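Local coordinates for protein fasciclin-1 (Drosophila melanogaster, PDB 1O70) that mediates neural cell adhesion as a GPI-anchored membrane glycoprotein, represented here by its third and fourth FAS1 domains, at residues R276-W281 against K285-R290; K249-S254 against S267-E272. One frame throughout, in Å; residues are numbered along the deposited sequence.

Both contacts belong to the fourth FAS1 domain and follow one another along the chain. Interaction 2 closes first: helix 244-253 ends at 249-254, the chain runs through strand 257-260, and 267-272 on strand 265-273 returns to lie against the helix end. That loop is complete before interaction 1 opens the much shorter loop of a hairpin, 276-281 against 285-290, so the two stand in series and neither nest nor cross. They meet in the sheet, where strands 265-273 and 276-281 are neighbours: Ile-280 N lies 2.8 Å from Arg-269 O, a probable hydrogen bond. Helix end, strand 265-273, strand 276-281 and strand 284-295 are thereby joined in sequence, with the two contact centres about 12 Å apart.

Interaction 1: residues R276-W281 against K285-R290; sequences RYVIIW and KINVYR
Over one face of the Arg-276 guanidinium sits Asn-287 OD1, 3.1 Å above the plane and displaced toward the rim; Val-278 CG2 lies at its edge. The amide is turned 36° from the guanidinium, and although OD1 comes within 3.2 Å of Arg-276 NE, the angle is too poor for a hydrogen bond. Replacing Asn-287 by an alanine would probably leave that face without the amide over it, though the salt bridge from Arg-276 to Glu-273 would remain. Glu-273 also salt-bridges Lys-285. Water 1, at the edge of the Tyr-277 ring, accepts from Tyr-277 N and donates to Val-288 O. Strands 276-281 and 284-295 form an antiparallel beta hairpin in the FAS1 domain's mixed sheet. Ile-279 and Ile-286 pair through two backbone bonds, Ile-279 N to Ile-286 O and Ile-286 N to Ile-279 O, both 2.8 Å. On the face with Val-278, Lys-285 has CG anti to the backbone N (chi1 -173°) and runs out extended over Val-278, its CG 3.4 Å from Val-278 CG1. On the other face, Val-288 CG2 packs at 3.7 Å against Ile-279 CG1, near Met-244 of helix 244-253.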
loop_
_atom_site.group_PDB
_atom_site.type_symbol
_atom_site.label_atom_id
_atom_site.label_comp_id
_atom_site.label_asym_id
_atom_site.label_seq_id
_atom_site.Cartn_x
_atom_site.Cartn_y
_atom_site.Cartn_z
ATOM N N ARG A 276 -7.416 -8.700 9.175
ATOM C CA ARG A 276 -7.727 -7.859 8.026
ATOM C C ARG A 276 -8.823 -6.860 8.404
ATOM O O ARG A 276 -9.483 -7.003 9.435
ATOM C CB ARG A 276 -8.223 -8.718 6.860
ATOM C CG ARG A 276 -9.709 -8.973 6.920
ATOM C CD ARG A 276 -10.158 -10.130 6.055
ATOM N NE ARG A 276 -11.562 -10.434 6.334
ATOM C CZ ARG A 276 -12.142 -11.604 6.082
ATOM N NH1 ARG A 276 -11.435 -12.592 5.539
ATOM N NH2 ARG A 276 -13.427 -11.783 6.377
ATOM N N TYR A 277 -8.998 -5.840 7.569
ATOM C CA TYR A 277 -10.043 -4.839 7.782
ATOM C C TYR A 277 -11.145 -5.131 6.775
ATOM O O TYR A 277 -10.854 -5.567 5.663
ATOM C CB TYR A 277 -9.511 -3.419 7.553
ATOM C CG TYR A 277 -8.524 -2.949 8.588
ATOM C CD1 TYR A 277 -7.157 -3.170 8.433
ATOM C CD2 TYR A 277 -8.957 -2.286 9.730
ATOM C CE1 TYR A 277 -6.245 -2.740 9.399
ATOM C CE2 TYR A 277 -8.058 -1.856 10.698
ATOM C CZ TYR A 277 -6.707 -2.085 10.532
ATOM O OH TYR A 277 -5.819 -1.673 11.503
ATOM N N VAL A 278 -12.400 -4.903 7.154
ATOM C CA VAL A 278 -13.518 -5.158 6.246
ATOM C C VAL A 278 -14.400 -3.920 6.101
ATOM O O VAL A 278 -14.628 -3.177 7.062
ATOM C CB VAL A 278 -14.426 -6.317 6.736
ATOM C CG1 VAL A 278 -15.273 -6.831 5.589
ATOM C CG2 VAL A 278 -13.589 -7.429 7.312
ATOM N N ILE A 279 -14.900 -3.712 4.891
ATOM C CA ILE A 279 -15.763 -2.582 4.597
ATOM C C ILE A 279 -17.187 -3.035 4.326
ATOM O O ILE A 279 -17.440 -3.902 3.481
ATOM C CB ILE A 279 -15.255 -1.788 3.369
ATOM C CG1 ILE A 279 -14.001 -0.997 3.753
ATOM C CG2 ILE A 279 -16.352 -0.873 2.850
ATOM C CD1 ILE A 279 -13.377 -0.238 2.618
ATOM N N ILE A 280 -18.117 -2.431 5.049
ATOM C CA ILE A 280 -19.519 -2.740 4.891
ATOM C C ILE A 280 -20.142 -1.516 4.251
ATOM O O ILE A 280 -20.230 -0.454 4.861
ATOM C CB ILE A 280 -20.147 -3.042 6.261
ATOM C CG1 ILE A 280 -19.482 -4.303 6.839
ATOM C CG2 ILE A 280 -21.655 -3.231 6.128
ATOM C CD1 ILE A 280 -19.793 -4.571 8.291
ATOM N N TRP A 281 -20.523 -1.668 2.995
ATOM C CA TRP A 281 -21.135 -0.601 2.222
ATOM C C TRP A 281 -22.481 -1.145 1.789
ATOM O O TRP A 281 -22.542 -2.176 1.119
ATOM C CB TRP A 281 -20.290 -0.301 0.990
ATOM C CG TRP A 281 -20.897 0.693 0.069
ATOM C CD1 TRP A 281 -21.057 2.029 0.292
ATOM C CD2 TRP A 281 -21.404 0.437 -1.248
ATOM N NE1 TRP A 281 -21.626 2.626 -0.816
ATOM C CE2 TRP A 281 -21.843 1.674 -1.772
ATOM C CE3 TRP A 281 -21.516 -0.714 -2.038
ATOM C CZ2 TRP A 281 -22.398 1.787 -3.045
ATOM C CZ3 TRP A 281 -22.069 -0.601 -3.312
ATOM C CH2 TRP A 281 -22.499 0.648 -3.803
ATOM N N LYS A 285 -20.125 -6.601 1.644
ATOM C CA LYS A 285 -19.012 -6.717 2.560
ATOM C C LYS A 285 -17.778 -6.930 1.695
ATOM O O LYS A 285 -17.631 -7.966 1.047
ATOM C CB LYS A 285 -19.249 -7.906 3.490
ATOM C CG LYS A 285 -18.243 -8.057 4.598
ATOM C CD LYS A 285 -18.729 -9.056 5.634
ATOM C CE LYS A 285 -17.674 -9.284 6.699
ATOM N NZ LYS A 285 -18.151 -10.243 7.733
ATOM N N ILE A 286 -16.910 -5.927 1.661
ATOM C CA ILE A 286 -15.698 -5.996 0.862
ATOM C C ILE A 286 -14.437 -5.983 1.728
ATOM O O ILE A 286 -14.254 -5.102 2.571
ATOM C CB ILE A 286 -15.603 -4.803 -0.133
ATOM C CG1 ILE A 286 -16.720 -4.871 -1.174
ATOM C CG2 ILE A 286 -14.247 -4.821 -0.846
ATOM C CD1 ILE A 286 -18.008 -4.221 -0.759
ATOM N N ASN A 287 -13.556 -6.952 1.495
ATOM C CA ASN A 287 -12.315 -7.029 2.250
ATOM C C ASN A 287 -11.319 -6.002 1.738
ATOM O O ASN A 287 -11.206 -5.776 0.528
ATOM C CB ASN A 287 -11.683 -8.419 2.136
ATOM C CG ASN A 287 -12.470 -9.485 2.868
ATOM O OD1 ASN A 287 -13.204 -9.201 3.821
ATOM N ND2 ASN A 287 -12.299 -10.728 2.446
ATOM N N VAL A 288 -10.612 -5.368 2.666
ATOM C CA VAL A 288 -9.594 -4.392 2.313
ATOM C C VAL A 288 -8.304 -5.201 2.123
ATOM O O VAL A 288 -7.704 -5.654 3.091
ATOM C CB VAL A 288 -9.410 -3.347 3.449
ATOM C CG1 VAL A 288 -8.376 -2.310 3.041
ATOM C CG2 VAL A 288 -10.733 -2.674 3.764
ATOM N N TYR A 289 -7.897 -5.393 0.870
ATOM C CA TYR A 289 -6.702 -6.172 0.545
ATOM C C TYR A 289 -5.384 -5.514 0.966
ATOM O O TYR A 289 -4.519 -6.165 1.544
ATOM C CB TYR A 289 -6.675 -6.476 -0.953
ATOM C CG TYR A 289 -5.547 -7.378 -1.369
ATOM C CD1 TYR A 289 -5.458 -8.684 -0.885
ATOM C CD2 TYR A 289 -4.552 -6.924 -2.232
ATOM C CE1 TYR A 289 -4.400 -9.520 -1.251
ATOM C CE2 TYR A 289 -3.490 -7.754 -2.605
ATOM C CZ TYR A 289 -3.421 -9.049 -2.108
ATOM O OH TYR A 289 -2.369 -9.866 -2.464
ATOM N N ARG A 290 -5.210 -4.237 0.652
ATOM C CA ARG A 290 -4.004 -3.521 1.059
ATOM C C ARG A 290 -4.480 -2.251 1.750
ATOM O O ARG A 290 -4.896 -1.284 1.097
ATOM C CB ARG A 290 -3.140 -3.150 -0.150
ATOM C CG ARG A 290 -2.273 -4.273 -0.690
ATOM C CD ARG A 290 -1.698 -3.894 -2.029
ATOM N NE ARG A 290 -0.905 -2.672 -1.957
ATOM C CZ ARG A 290 -0.633 -1.912 -3.013
ATOM N NH1 ARG A 290 -1.101 -2.254 -4.214
ATOM N NH2 ARG A 290 0.103 -0.817 -2.865
HETATM O O HOH W 1 -7.061 -5.430 5.714
#

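Interaction 2: residues K249-S254 against S267-E272; sequences KFSQES and SIRVEE
Polar contact between helix and strand is concentrated at Ser-251, whose OG lies 2.8 Å from Val-270 O in a weak hydrogen bond. The same hydroxyl also reaches Leu-247 O and Val-248 O weakly within its own helix, so its proton is not committed to one carbonyl. A chi1 of 80° sets OG between the serine's backbone N and carbonyl carbon. Two methylenes make the van der Waals contact: Ser-251 CB rests 3.8 Å from Arg-269 CG, at the base of the extended arginine chain. In the FAS1 fold of this domain, the last turn of helix 244-253 is laid against strand 265-273 of the mixed sheet. Consistent with the small serine side chain, the backbones come close, Ser-251 CA and Arg-269 CA being 5.6 Å apart. Val-270 carries the packing back along the helix to Met-244, Leu-247 and Val-248. Charge pairing stays on the strand, where Glu-271 OE2 lies over the guanidinium face, 3.0 Å from Arg-269 NH1, a salt bridge of charges and not a directed bond. Where the helix ends, Phe-250 O accepts from both Ser-254 N and Ser-254 OG, the hydroxyl approaching from above the carbonyl plane.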
loop_
_atom_site.group_PDB
_atom_site.type_symbol
_atom_site.label_atom_id
_atom_site.label_comp_id
_atom_site.label_asym_id
_atom_site.label_seq_id
_atom_site.Cartn_x
_atom_site.Cartn_y
_atom_site.Cartn_z
ATOM N N LYS A 249 -12.109 3.152 14.401
ATOM C CA LYS A 249 -12.409 3.906 15.613
ATOM C C LYS A 249 -13.681 4.739 15.448
ATOM O O LYS A 249 -14.502 4.811 16.362
ATOM C CB LYS A 249 -11.236 4.819 15.969
ATOM C CG LYS A 249 -11.442 5.653 17.216
ATOM C CD LYS A 249 -10.230 6.536 17.474
ATOM C CE LYS A 249 -10.401 7.356 18.746
ATOM N NZ LYS A 249 -9.261 8.292 18.968
ATOM N N PHE A 250 -13.841 5.368 14.288
ATOM C CA PHE A 250 -15.027 6.167 14.035
ATOM C C PHE A 250 -16.261 5.280 14.045
ATOM O O PHE A 250 -17.180 5.510 14.814
ATOM C CB PHE A 250 -14.942 6.879 12.679
ATOM C CG PHE A 250 -14.052 8.095 12.667
ATOM C CD1 PHE A 250 -12.744 8.028 13.139
ATOM C CD2 PHE A 250 -14.514 9.300 12.140
ATOM C CE1 PHE A 250 -11.905 9.141 13.081
ATOM C CE2 PHE A 250 -13.684 10.419 12.077
ATOM C CZ PHE A 250 -12.379 10.338 12.549
ATOM N N SER A 251 -16.280 4.250 13.205
ATOM C CA SER A 251 -17.449 3.383 13.139
ATOM C C SER A 251 -17.674 2.615 14.434
ATOM O O SER A 251 -18.699 1.960 14.609
ATOM C CB SER A 251 -17.343 2.407 11.958
ATOM O OG SER A 251 -16.507 1.311 12.248
ATOM N N GLN A 252 -16.723 2.702 15.351
ATOM C CA GLN A 252 -16.836 2.005 16.623
ATOM C C GLN A 252 -17.460 2.912 17.682
ATOM O O GLN A 252 -18.403 2.519 18.367
ATOM C CB GLN A 252 -15.453 1.561 17.065
ATOM C CG GLN A 252 -15.444 0.332 17.910
ATOM C CD GLN A 252 -14.087 -0.324 17.894
ATOM O OE1 GLN A 252 -13.090 0.278 18.302
ATOM N NE2 GLN A 252 -14.031 -1.562 17.404
ATOM N N GLU A 253 -16.923 4.125 17.813
ATOM C CA GLU A 253 -17.436 5.096 18.774
ATOM C C GLU A 253 -18.820 5.557 18.325
ATOM O O GLU A 253 -19.743 5.652 19.129
ATOM C CB GLU A 253 -16.499 6.305 18.879
ATOM C CG GLU A 253 -15.090 5.985 19.364
ATOM C CD GLU A 253 -14.190 7.207 19.356
ATOM O OE1 GLU A 253 -14.155 7.913 18.322
ATOM O OE2 GLU A 253 -13.506 7.460 20.373
ATOM N N SER A 254 -18.958 5.847 17.037
ATOM C CA SER A 254 -20.236 6.279 16.489
ATOM C C SER A 254 -20.835 5.066 15.795
ATOM O O SER A 254 -20.278 3.969 15.867
ATOM C CB SER A 254 -20.040 7.395 15.463
ATOM O OG SER A 254 -19.780 6.855 14.178
ATOM N N SER A 267 -21.061 6.614 3.029
ATOM C CA SER A 267 -21.435 6.071 4.322
ATOM C C SER A 267 -21.056 4.595 4.323
ATOM O O SER A 267 -21.618 3.794 3.578
ATOM C CB SER A 267 -22.940 6.233 4.542
ATOM O OG SER A 267 -23.267 6.172 5.921
ATOM N N ILE A 268 -20.084 4.245 5.147
ATOM C CA ILE A 268 -19.644 2.869 5.229
ATOM C C ILE A 268 -19.379 2.542 6.678
ATOM O O ILE A 268 -19.507 3.397 7.551
ATOM C CB ILE A 268 -18.333 2.653 4.456
ATOM C CG1 ILE A 268 -17.252 3.576 5.029
ATOM C CG2 ILE A 268 -18.548 2.896 2.973
ATOM C CD1 ILE A 268 -15.885 3.370 4.440
ATOM N N ARG A 269 -19.009 1.295 6.931
ATOM C CA ARG A 269 -18.684 0.872 8.276
ATOM C C ARG A 269 -17.480 -0.042 8.129
ATOM O O ARG A 269 -17.449 -0.878 7.229
ATOM C CB ARG A 269 -19.853 0.124 8.892
ATOM C CG ARG A 269 -19.671 -0.112 10.360
ATOM C CD ARG A 269 -20.672 -1.104 10.878
ATOM N NE ARG A 269 -20.331 -1.491 12.239
ATOM C CZ ARG A 269 -20.900 -2.499 12.891
ATOM N NH1 ARG A 269 -21.844 -3.227 12.301
ATOM N NH2 ARG A 269 -20.533 -2.774 14.138
ATOM N N VAL A 270 -16.483 0.127 8.991
ATOM C CA VAL A 270 -15.270 -0.685 8.920
ATOM C C VAL A 270 -15.070 -1.529 10.176
ATOM O O VAL A 270 -15.256 -1.035 11.284
ATOM C CB VAL A 270 -14.020 0.206 8.730
ATOM C CG1 VAL A 270 -12.783 -0.667 8.550
ATOM C CG2 VAL A 270 -14.208 1.132 7.537
ATOM N N GLU A 271 -14.680 -2.792 10.005
ATOM C CA GLU A 271 -14.468 -3.680 11.149
ATOM C C GLU A 271 -13.179 -4.494 11.039
ATOM O O GLU A 271 -12.614 -4.625 9.957
ATOM C CB GLU A 271 -15.643 -4.653 11.288
ATOM C CG GLU A 271 -17.010 -3.993 11.255
ATOM C CD GLU A 271 -18.150 -5.000 11.241
ATOM O OE1 GLU A 271 -17.949 -6.135 10.737
ATOM O OE2 GLU A 271 -19.257 -4.649 11.710
ATOM N N GLU A 272 -12.715 -5.022 12.169
ATOM C CA GLU A 272 -11.523 -5.859 12.189
ATOM C C GLU A 272 -12.014 -7.295 12.094
ATOM O O GLU A 272 -13.015 -7.659 12.719
ATOM C CB GLU A 272 -10.661 -5.535 13.411
ATOM C CG GLU A 272 -10.179 -4.094 13.466
ATOM C CD GLU A 272 -9.329 -3.811 14.689
ATOM O OE1 GLU A 272 -9.118 -4.742 15.494
ATOM O OE2 GLU A 272 -8.876 -2.657 14.843
#